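Local coordinates for Dye-decolorizing peroxidase (PDB 7D8M), which probably works as a heme b peroxidase of the dye-decolorizing family, using peroxide to oxidise its substrates, at residues Q189-I197 with G328-A336; L300-F309 with P387-Q395. All coordinates share one frame; numbering follows the deposited sequence.

Both contacts are partly buried. Contact 1 lies deeper, its centre about 13 Å from the chain centre, and nearly half its touching residues are buried. Contact 2 lies farther out, at about 26 Å, with fewer buried. Contact 1 includes an edge strand and carries a heme-binding arginine. Contact 2 joins two irregular loops, one leading to helix 312-316 and the axial ligand His-312. They share no segment and do not touch, the nearest atoms being about 8 Å apart. Both reach helix 319-323: His-332 NE2 hydrogen-bonds to Glu-322, and Lys-390 pairs with Asp-320. Contact 1 combines isoleucine packing with two carboxylates bridged by water. Contact 2 uses backbone carbonyls and a lysine laid on a phenylalanine ring.

Contact 1: Q189-I197 with G328-A336; sequences QAVVDPGII and GDTFHAIRA. With HEM (protoporphyrin IX containing Fe), chain B; OXY (oxygen molecule), chain C.
The turn from Asp-329 to His-332 leads into edge strand 334-340 of a ferredoxin-like sheet on the heme side of the DyP fold, and it packs on residues 189-197. Asp-329 is the polar joint. Its OD2 takes the N-H of Asp-193 at 3.1 Å, nearly along the carboxylate C-O axis. The two carboxylates stand with planes 88° apart, and their OD2 atoms are 3.6 Å from each other. A water probably eases this like-charge contact by donating to Asp-193 OD2 and Asp-329 OD1. Ile-196 has CG2 anti to its backbone N, which puts that methyl 3.5 Å from His-332 O. CB of Ala-190 meets ND1 of His-332 at 3.5 Å, while NE2 of that ring hydrogen-bonds to Glu-322. Farther along, Ile-197 CG2 rests on Ile-334 CD1. The strand then delivers Arg-335 to the heme pocket, where its NH1 also pairs with Asp-172. A leucine in its place would probably leave heme propionate O2A and Asp-172 without this charged mate. The guanidinium lies flat against the porphyrin, HEM C4D standing 3.3 Å above the guanidinium plane over its centre, and NH2 of Arg-335 donates to HEM O2A at 2.7 Å.

Contact 2: L300-F309 with P387-Q395; sequences LATDQTRCPF and PFSKGPSIQ
Lys-390 bends at chi2 (-51°) and then runs extended, which lays its chain over one face of the Phe-309 ring. CE of Lys-390 sits 3.8 Å from the centroid of the Phe-309 ring, 19° off its normal, in a CH-pi contact. CG of Gln-304 lies over the centre of the opposite face, so the ring is sandwiched. The chain of Gln-304 is extended beyond CG, and its OE1 accepts from Phe-309 N at 2.8 Å. NZ of Lys-390 donates to Leu-300 O at 2.9 Å from above the carbonyl plane, and also forms a salt bridge with Asp-320. The joined parts are two loops, one leading to helix 312-316 and the other holding a type I turn from Gly-391 to Ile-394. Gly-391 N donates to Ala-301 O at 2.9 Å, at the start of this turn, where a side chain would run into Ile-394 CD1. Ile-394 CD1 meets Thr-302 CG2 at 3.7 Å, the two side chains crossing at about a right angle. CG2 of Ile-394 reaches the ring edge at Phe-309 CD2, 4.0 Å away. Pro-387, after a cis peptide bond, sets CG against Phe-309 CB. A water links Gln-304 NE2 to Gln-395 O.

Contact 1: Q189-I197 with G328-A336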
loop_
_atom_site.group_PDB
_atom_site.type_symbol
_atom_site.label_atom_id
_atom_site.label_comp_id
_atom_site.label_asym_id
_atom_site.label_seq_id
_atom_site.Cartn_x
_atom_site.Cartn_y
_atom_site.Cartn_z
ATOM N N GLN A 189 -12.696 9.067 -8.500
ATOM C CA GLN A 189 -12.403 7.913 -7.649
ATOM C C GLN A 189 -12.930 6.635 -8.293
ATOM O O GLN A 189 -14.005 6.624 -8.899
ATOM C CB GLN A 189 -13.017 8.097 -6.255
ATOM C CG GLN A 189 -12.621 7.024 -5.219
ATOM C CD GLN A 189 -13.192 7.281 -3.829
ATOM O OE1 GLN A 189 -14.107 8.085 -3.656
ATOM N NE2 GLN A 189 -12.653 6.589 -2.832
ATOM N N ALA A 190 -12.173 5.550 -8.164
ATOM C CA ALA A 190 -12.632 4.278 -8.708
ATOM C C ALA A 190 -13.733 3.695 -7.828
ATOM O O ALA A 190 -13.617 3.674 -6.595
ATOM C CB ALA A 190 -11.473 3.296 -8.822
ATOM N N VAL A 191 -14.809 3.230 -8.459
ATOM C CA VAL A 191 -15.869 2.502 -7.768
ATOM C C VAL A 191 -15.853 1.078 -8.305
ATOM O O VAL A 191 -16.267 0.826 -9.439
ATOM C CB VAL A 191 -17.243 3.157 -7.957
ATOM C CG1 VAL A 191 -18.235 2.579 -6.965
ATOM C CG2 VAL A 191 -17.145 4.664 -7.793
ATOM N N VAL A 192 -15.367 0.141 -7.505
ATOM C CA VAL A 192 -15.158 -1.219 -7.975
ATOM C C VAL A 192 -16.171 -2.143 -7.311
ATOM O O VAL A 192 -16.746 -1.832 -6.263
ATOM C CB VAL A 192 -13.709 -1.679 -7.714
ATOM C CG1 VAL A 192 -12.744 -0.620 -8.211
ATOM C CG2 VAL A 192 -13.490 -1.948 -6.217
ATOM N N ASP A 193 -16.415 -3.284 -7.956
ATOM C CA ASP A 193 -17.288 -4.293 -7.369
ATOM C C ASP A 193 -16.743 -4.713 -6.006
ATOM O O ASP A 193 -15.522 -4.820 -5.836
ATOM C CB ASP A 193 -17.391 -5.516 -8.284
ATOM C CG ASP A 193 -18.116 -5.221 -9.590
ATOM O OD1 ASP A 193 -19.273 -4.754 -9.542
ATOM O OD2 ASP A 193 -17.526 -5.466 -10.662
ATOM N N PRO A 194 -17.611 -4.953 -5.015
ATOM C CA PRO A 194 -17.106 -5.304 -3.675
ATOM C C PRO A 194 -16.178 -6.508 -3.669
ATOM O O PRO A 194 -15.282 -6.578 -2.820
ATOM C CB PRO A 194 -18.390 -5.571 -2.871
ATOM C CG PRO A 194 -19.448 -4.806 -3.563
ATOM C CD PRO A 194 -19.076 -4.809 -5.036
ATOM N N GLY A 195 -16.339 -7.440 -4.605
ATOM C CA GLY A 195 -15.492 -8.619 -4.641
ATOM C C GLY A 195 -14.068 -8.395 -5.111
ATOM O O GLY A 195 -13.284 -9.351 -5.087
ATOM N N ILE A 196 -13.711 -7.181 -5.551
ATOM C CA ILE A 196 -12.308 -6.897 -5.833
ATOM C C ILE A 196 -11.553 -6.652 -4.539
ATOM O O ILE A 196 -10.341 -6.883 -4.468
ATOM C CB ILE A 196 -12.181 -5.703 -6.803
ATOM C CG1 ILE A 196 -12.947 -5.978 -8.097
ATOM C CG2 ILE A 196 -10.717 -5.396 -7.143
ATOM C CD1 ILE A 196 -12.518 -7.251 -8.805
ATOM N N ILE A 197 -12.246 -6.205 -3.496
ATOM C CA ILE A 197 -11.633 -5.945 -2.202
ATOM C C ILE A 197 -11.924 -7.061 -1.204
ATOM O O ILE A 197 -11.030 -7.482 -0.466
ATOM C CB ILE A 197 -12.111 -4.583 -1.650
ATOM C CG1 ILE A 197 -11.756 -3.439 -2.611
ATOM C CG2 ILE A 197 -11.588 -4.357 -0.213
ATOM C CD1 ILE A 197 -10.315 -3.470 -3.164
ATOM N N GLY A 328 -10.918 -4.304 -17.011
ATOM C CA GLY A 328 -11.859 -3.752 -16.047
ATOM C C GLY A 328 -11.210 -3.261 -14.767
ATOM O O GLY A 328 -10.083 -2.753 -14.765
ATOM N N ASP A 329 -11.939 -3.399 -13.658
ATOM C CA ASP A 329 -11.510 -2.895 -12.353
ATOM C C ASP A 329 -10.758 -3.940 -11.531
ATOM O O ASP A 329 -10.549 -3.733 -10.334
ATOM C CB ASP A 329 -12.720 -2.379 -11.566
ATOM C CG ASP A 329 -13.702 -3.484 -11.206
ATOM O OD1 ASP A 329 -13.457 -4.653 -11.572
ATOM O OD2 ASP A 329 -14.723 -3.187 -10.552
ATOM N N THR A 330 -10.328 -5.028 -12.177
ATOM C CA THR A 330 -9.697 -6.180 -11.536
ATOM C C THR A 330 -8.498 -5.825 -10.664
ATOM O O THR A 330 -8.198 -6.538 -9.689
ATOM C CB THR A 330 -9.263 -7.143 -12.642
ATOM O OG1 THR A 330 -10.355 -7.316 -13.551
ATOM C CG2 THR A 330 -8.822 -8.486 -12.085
ATOM N N PHE A 331 -7.787 -4.754 -11.006
ATOM C CA PHE A 331 -6.454 -4.498 -10.480
ATOM C C PHE A 331 -6.403 -3.294 -9.538
ATOM O O PHE A 331 -5.316 -2.781 -9.251
ATOM C CB PHE A 331 -5.477 -4.331 -11.652
ATOM C CG PHE A 331 -5.624 -5.404 -12.705
ATOM C CD1 PHE A 331 -5.186 -6.703 -12.459
ATOM C CD2 PHE A 331 -6.223 -5.126 -13.926
ATOM C CE1 PHE A 331 -5.326 -7.700 -13.419
ATOM C CE2 PHE A 331 -6.369 -6.117 -14.900
ATOM C CZ PHE A 331 -5.920 -7.410 -14.647
ATOM N N HIS A 332 -7.548 -2.845 -9.040
ATOM C CA HIS A 332 -7.558 -1.829 -7.997
ATOM C C HIS A 332 -7.405 -2.471 -6.622
ATOM O O HIS A 332 -7.780 -3.628 -6.414
ATOM C CB HIS A 332 -8.843 -1.015 -8.074
ATOM C CG HIS A 332 -8.945 -0.195 -9.325
ATOM N ND1 HIS A 332 -8.698 1.162 -9.348
ATOM C CD2 HIS A 332 -9.251 -0.544 -10.598
ATOM C CE1 HIS A 332 -8.847 1.614 -10.583
ATOM N NE2 HIS A 332 -9.179 0.599 -11.362
ATOM N N ALA A 333 -6.825 -1.714 -5.686
ATOM C CA ALA A 333 -6.617 -2.191 -4.321
ATOM C C ALA A 333 -6.465 -0.979 -3.416
ATOM O O ALA A 333 -6.137 0.118 -3.877
ATOM C CB ALA A 333 -5.391 -3.104 -4.229
ATOM N N ILE A 334 -6.701 -1.183 -2.123
ATOM C CA ILE A 334 -6.722 -0.094 -1.151
ATOM C C ILE A 334 -5.419 -0.084 -0.364
ATOM O O ILE A 334 -5.050 -1.089 0.258
ATOM C CB ILE A 334 -7.922 -0.218 -0.199
ATOM C CG1 ILE A 334 -9.241 -0.020 -0.952
ATOM C CG2 ILE A 334 -7.785 0.774 0.948
ATOM C CD1 ILE A 334 -10.468 -0.367 -0.114
ATOM N N ARG A 335 -4.740 1.061 -0.357
ATOM C CA ARG A 335 -3.534 1.241 0.441
ATOM C C ARG A 335 -3.890 1.878 1.783
ATOM O O ARG A 335 -4.700 2.806 1.846
ATOM C CB ARG A 335 -2.517 2.107 -0.316
ATOM C CG ARG A 335 -1.997 1.469 -1.615
ATOM C CD ARG A 335 -1.311 2.487 -2.546
ATOM N NE ARG A 335 -2.235 3.536 -2.937
ATOM C CZ ARG A 335 -2.026 4.827 -2.715
ATOM N NH1 ARG A 335 -0.911 5.218 -2.113
ATOM N NH2 ARG A 335 -2.935 5.724 -3.074
ATOM N N ALA A 336 -3.277 1.369 2.859
ATOM C CA ALA A 336 -3.582 1.822 4.216
ATOM C C ALA A 336 -2.325 1.917 5.071
ATOM O O ALA A 336 -2.391 1.824 6.305
ATOM C CB ALA A 336 -4.607 0.896 4.896
HETATM C CHA HEM B . -0.007 6.292 -5.290
HETATM C CHB HEM B . 4.219 6.980 -3.012
HETATM C CHC HEM B . 4.856 2.166 -2.813
HETATM C CHD HEM B . 0.888 1.516 -5.526
HETATM C C1A HEM B . 1.062 6.904 -4.676
HETATM C C2A HEM B . 1.211 8.327 -4.433
HETATM C C3A HEM B . 2.378 8.509 -3.789
HETATM C C4A HEM B . 2.999 7.214 -3.608
HETATM C CMA HEM B . 2.996 9.834 -3.307
HETATM C CAA HEM B . 0.176 9.407 -4.847
HETATM C CBA HEM B . -0.853 9.609 -3.736
HETATM C CGA HEM B . -2.153 8.891 -4.043
HETATM O O1A HEM B . -2.552 8.843 -5.231
HETATM O O2A HEM B . -2.812 8.388 -3.092
HETATM C C1B HEM B . 4.730 5.735 -2.733
HETATM C C2B HEM B . 5.918 5.485 -1.948
HETATM C C3B HEM B . 6.098 4.151 -1.905
HETATM C C4B HEM B . 5.023 3.526 -2.643
HETATM C CMB HEM B . 6.797 6.614 -1.335
HETATM C CAB HEM B . 7.192 3.325 -1.183
HETATM C CBB HEM B . 7.937 3.804 -0.182
HETATM C C1C HEM B . 3.883 1.558 -3.588
HETATM C C2C HEM B . 3.796 0.148 -3.927
HETATM C C3C HEM B . 2.689 -0.032 -4.676
HETATM C C4C HEM B . 2.061 1.265 -4.846
HETATM C CMC HEM B . 4.820 -0.909 -3.445
HETATM C CAC HEM B . 2.125 -1.324 -5.324
HETATM C CBC HEM B . 2.889 -2.392 -5.614
HETATM C C1D HEM B . 0.241 2.732 -5.590
HETATM C C2D HEM B . -1.115 2.977 -6.056
HETATM C C3D HEM B . -1.354 4.288 -5.995
HETATM C C4D HEM B . -0.160 4.934 -5.483
HETATM C CMD HEM B . -2.121 1.927 -6.555
HETATM C CAD HEM B . -2.664 4.990 -6.406
HETATM C CBD HEM B . -2.582 5.330 -7.898
HETATM C CGD HEM B . -3.875 5.929 -8.408
HETATM O O1D HEM B . -3.805 6.888 -9.219
HETATM O O2D HEM B . -4.976 5.461 -8.001
HETATM N NA HEM B . 2.170 6.262 -4.169
HETATM N NB HEM B . 4.201 4.519 -3.145
HETATM N NC HEM B . 2.817 2.201 -4.173
HETATM N ND HEM B . 0.793 3.949 -5.229
HETATM FE FE HEM B . 2.598 4.233 -4.311
HETATM O O1 OXY C . 1.011 4.009 0.305
HETATM O O2 OXY C . 1.645 4.693 -0.501
HETATM O O HOH W 1 -15.316 -6.457 -11.184
#

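Contact 2: L300-F309 with P387-Q395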
loop_
_atom_site.group_PDB
_atom_site.type_symbol
_atom_site.label_atom_id
_atom_site.label_comp_id
_atom_site.label_asym_id
_atom_site.label_seq_id
_atom_site.Cartn_x
_atom_site.Cartn_y
_atom_site.Cartn_z
ATOM N N LEU A 300 -3.687 9.476 -26.643
ATOM C CA LEU A 300 -3.333 8.633 -25.502
ATOM C C LEU A 300 -2.190 7.686 -25.825
ATOM O O LEU A 300 -1.461 7.264 -24.921
ATOM C CB LEU A 300 -4.545 7.810 -25.046
ATOM C CG LEU A 300 -5.546 8.468 -24.120
ATOM C CD1 LEU A 300 -6.717 7.536 -23.884
ATOM C CD2 LEU A 300 -4.862 8.815 -22.819
ATOM N N ALA A 301 -2.033 7.321 -27.097
ATOM C CA ALA A 301 -0.986 6.382 -27.479
ATOM C C ALA A 301 0.404 7.001 -27.474
ATOM O O ALA A 301 1.384 6.252 -27.412
ATOM C CB ALA A 301 -1.266 5.805 -28.870
ATOM N N THR A 302 0.528 8.337 -27.562
ATOM C CA THR A 302 1.851 8.954 -27.697
ATOM C C THR A 302 2.132 10.125 -26.762
ATOM O O THR A 302 3.311 10.393 -26.502
ATOM C CB THR A 302 2.096 9.444 -29.144
ATOM O OG1 THR A 302 1.157 10.470 -29.472
ATOM C CG2 THR A 302 1.980 8.302 -30.151
ATOM N N ASP A 303 1.125 10.819 -26.243
ATOM C CA ASP A 303 1.344 12.101 -25.578
ATOM C C ASP A 303 1.771 11.906 -24.123
ATOM O O ASP A 303 0.948 11.585 -23.261
ATOM C CB ASP A 303 0.077 12.944 -25.642
ATOM C CG ASP A 303 0.293 14.359 -25.132
ATOM O OD1 ASP A 303 1.460 14.801 -25.026
ATOM O OD2 ASP A 303 -0.713 15.035 -24.850
ATOM N N GLN A 304 3.044 12.172 -23.830
ATOM C CA GLN A 304 3.518 12.192 -22.454
ATOM C C GLN A 304 3.815 13.598 -21.957
ATOM O O GLN A 304 4.531 13.751 -20.960
ATOM C CB GLN A 304 4.760 11.326 -22.305
ATOM C CG GLN A 304 4.611 9.948 -22.913
ATOM C CD GLN A 304 5.805 9.080 -22.616
ATOM O OE1 GLN A 304 5.970 8.609 -21.491
ATOM N NE2 GLN A 304 6.655 8.863 -23.626
ATOM N N THR A 305 3.285 14.630 -22.627
ATOM C CA THR A 305 3.604 15.998 -22.219
ATOM C C THR A 305 2.930 16.373 -20.902
ATOM O O THR A 305 3.425 17.250 -20.187
ATOM C CB THR A 305 3.216 17.003 -23.311
ATOM O OG1 THR A 305 1.796 16.976 -23.534
ATOM C CG2 THR A 305 3.963 16.702 -24.612
ATOM N N ARG A 306 1.813 15.740 -20.556
ATOM C CA ARG A 306 1.185 16.028 -19.266
ATOM C C ARG A 306 1.556 15.028 -18.170
ATOM O O ARG A 306 1.621 15.414 -16.991
ATOM C CB ARG A 306 -0.342 16.079 -19.412
ATOM C CG ARG A 306 -0.888 17.450 -19.817
ATOM C CD ARG A 306 -0.929 17.574 -21.327
ATOM N NE ARG A 306 -2.046 18.401 -21.775
ATOM C CZ ARG A 306 -2.610 18.311 -22.974
ATOM N NH1 ARG A 306 -2.163 17.427 -23.862
ATOM N NH2 ARG A 306 -3.622 19.111 -23.285
ATOM N N CYS A 307 1.808 13.759 -18.526
ATOM C CA CYS A 307 2.189 12.712 -17.566
ATOM C C CYS A 307 2.914 11.578 -18.276
ATOM O O CYS A 307 2.360 10.980 -19.207
ATOM C CB CYS A 307 0.975 12.144 -16.827
ATOM S SG CYS A 307 1.434 10.976 -15.470
ATOM N N PRO A 308 4.142 11.252 -17.880
ATOM C CA PRO A 308 4.858 10.165 -18.554
ATOM C C PRO A 308 4.097 8.862 -18.389
ATOM O O PRO A 308 3.412 8.643 -17.390
ATOM C CB PRO A 308 6.214 10.125 -17.839
ATOM C CG PRO A 308 6.304 11.414 -17.066
ATOM C CD PRO A 308 4.897 11.808 -16.751
ATOM N N PHE A 309 4.186 8.009 -19.412
ATOM C CA PHE A 309 3.553 6.701 -19.339
ATOM C C PHE A 309 4.075 5.894 -18.166
ATOM O O PHE A 309 3.411 4.951 -17.722
ATOM C CB PHE A 309 3.793 5.938 -20.645
ATOM C CG PHE A 309 3.100 6.545 -21.834
ATOM C CD1 PHE A 309 1.865 7.161 -21.695
ATOM C CD2 PHE A 309 3.683 6.491 -23.095
ATOM C CE1 PHE A 309 1.219 7.716 -22.789
ATOM C CE2 PHE A 309 3.043 7.039 -24.195
ATOM C CZ PHE A 309 1.816 7.657 -24.042
ATOM N N PRO A 387 3.179 0.612 -19.890
ATOM C CA PRO A 387 1.927 0.159 -20.513
ATOM C C PRO A 387 2.039 -0.258 -21.979
ATOM O O PRO A 387 2.790 0.338 -22.768
ATOM C CB PRO A 387 1.019 1.390 -20.390
ATOM C CG PRO A 387 1.982 2.546 -20.500
ATOM C CD PRO A 387 3.211 2.081 -19.735
ATOM N N PHE A 388 1.297 -1.307 -22.319
ATOM C CA PHE A 388 1.056 -1.647 -23.709
ATOM C C PHE A 388 0.031 -0.681 -24.300
ATOM O O PHE A 388 -0.602 0.112 -23.584
ATOM C CB PHE A 388 0.576 -3.096 -23.834
ATOM C CG PHE A 388 -0.779 -3.343 -23.221
ATOM C CD1 PHE A 388 -1.930 -3.244 -23.987
ATOM C CD2 PHE A 388 -0.899 -3.661 -21.879
ATOM C CE1 PHE A 388 -3.172 -3.456 -23.437
ATOM C CE2 PHE A 388 -2.150 -3.877 -21.310
ATOM C CZ PHE A 388 -3.285 -3.778 -22.088
ATOM N N SER A 389 -0.129 -0.764 -25.626
ATOM C CA SER A 389 -1.025 0.015 -26.491
ATOM C C SER A 389 -0.444 1.371 -26.873
ATOM O O SER A 389 -1.151 2.160 -27.522
ATOM C CB SER A 389 -2.421 0.260 -25.892
ATOM O OG SER A 389 -2.370 1.190 -24.821
ATOM N N LYS A 390 0.790 1.686 -26.493
ATOM C CA LYS A 390 1.361 2.966 -26.876
ATOM C C LYS A 390 2.072 2.818 -28.222
ATOM O O LYS A 390 2.130 1.730 -28.802
ATOM C CB LYS A 390 2.293 3.485 -25.780
ATOM C CG LYS A 390 1.665 3.459 -24.383
ATOM C CD LYS A 390 0.301 4.146 -24.398
ATOM C CE LYS A 390 -0.210 4.407 -22.997
ATOM N NZ LYS A 390 -1.491 5.152 -22.988
ATOM N N GLY A 391 2.614 3.924 -28.730
ATOM C CA GLY A 391 3.326 3.900 -29.988
ATOM C C GLY A 391 4.449 2.884 -29.981
ATOM O O GLY A 391 5.228 2.804 -29.025
ATOM N N PRO A 392 4.568 2.103 -31.066
ATOM C CA PRO A 392 5.492 0.949 -31.058
ATOM C C PRO A 392 6.945 1.307 -30.800
ATOM O O PRO A 392 7.697 0.459 -30.304
ATOM C CB PRO A 392 5.317 0.340 -32.458
ATOM C CG PRO A 392 4.062 0.914 -32.998
ATOM C CD PRO A 392 3.857 2.244 -32.348
ATOM N N SER A 393 7.375 2.525 -31.117
ATOM C CA SER A 393 8.757 2.920 -30.871
ATOM C C SER A 393 8.942 3.652 -29.550
ATOM O O SER A 393 10.079 3.976 -29.188
ATOM C CB SER A 393 9.263 3.799 -32.025
ATOM O OG SER A 393 8.780 5.127 -31.881
ATOM N N ILE A 394 7.859 3.928 -28.831
ATOM C CA ILE A 394 7.922 4.711 -27.602
ATOM C C ILE A 394 8.476 3.820 -26.494
ATOM O O ILE A 394 7.851 2.832 -26.110
ATOM C CB ILE A 394 6.549 5.280 -27.230
ATOM C CG1 ILE A 394 6.106 6.309 -28.279
ATOM C CG2 ILE A 394 6.589 5.913 -25.839
ATOM C CD1 ILE A 394 4.667 6.772 -28.090
ATOM N N GLN A 395 9.666 4.160 -26.004
ATOM C CA GLN A 395 10.311 3.416 -24.938
ATOM C C GLN A 395 9.673 3.755 -23.596
ATOM O O GLN A 395 9.213 4.876 -23.363
ATOM C CB GLN A 395 11.808 3.728 -24.906
ATOM C CG GLN A 395 12.591 3.263 -26.143
ATOM C CD GLN A 395 13.990 3.880 -26.222
ATOM O OE1 GLN A 395 14.154 5.057 -26.588
ATOM N NE2 GLN A 395 15.004 3.091 -25.883
HETATM O O HOH W 2 9.370 7.683 -23.892
#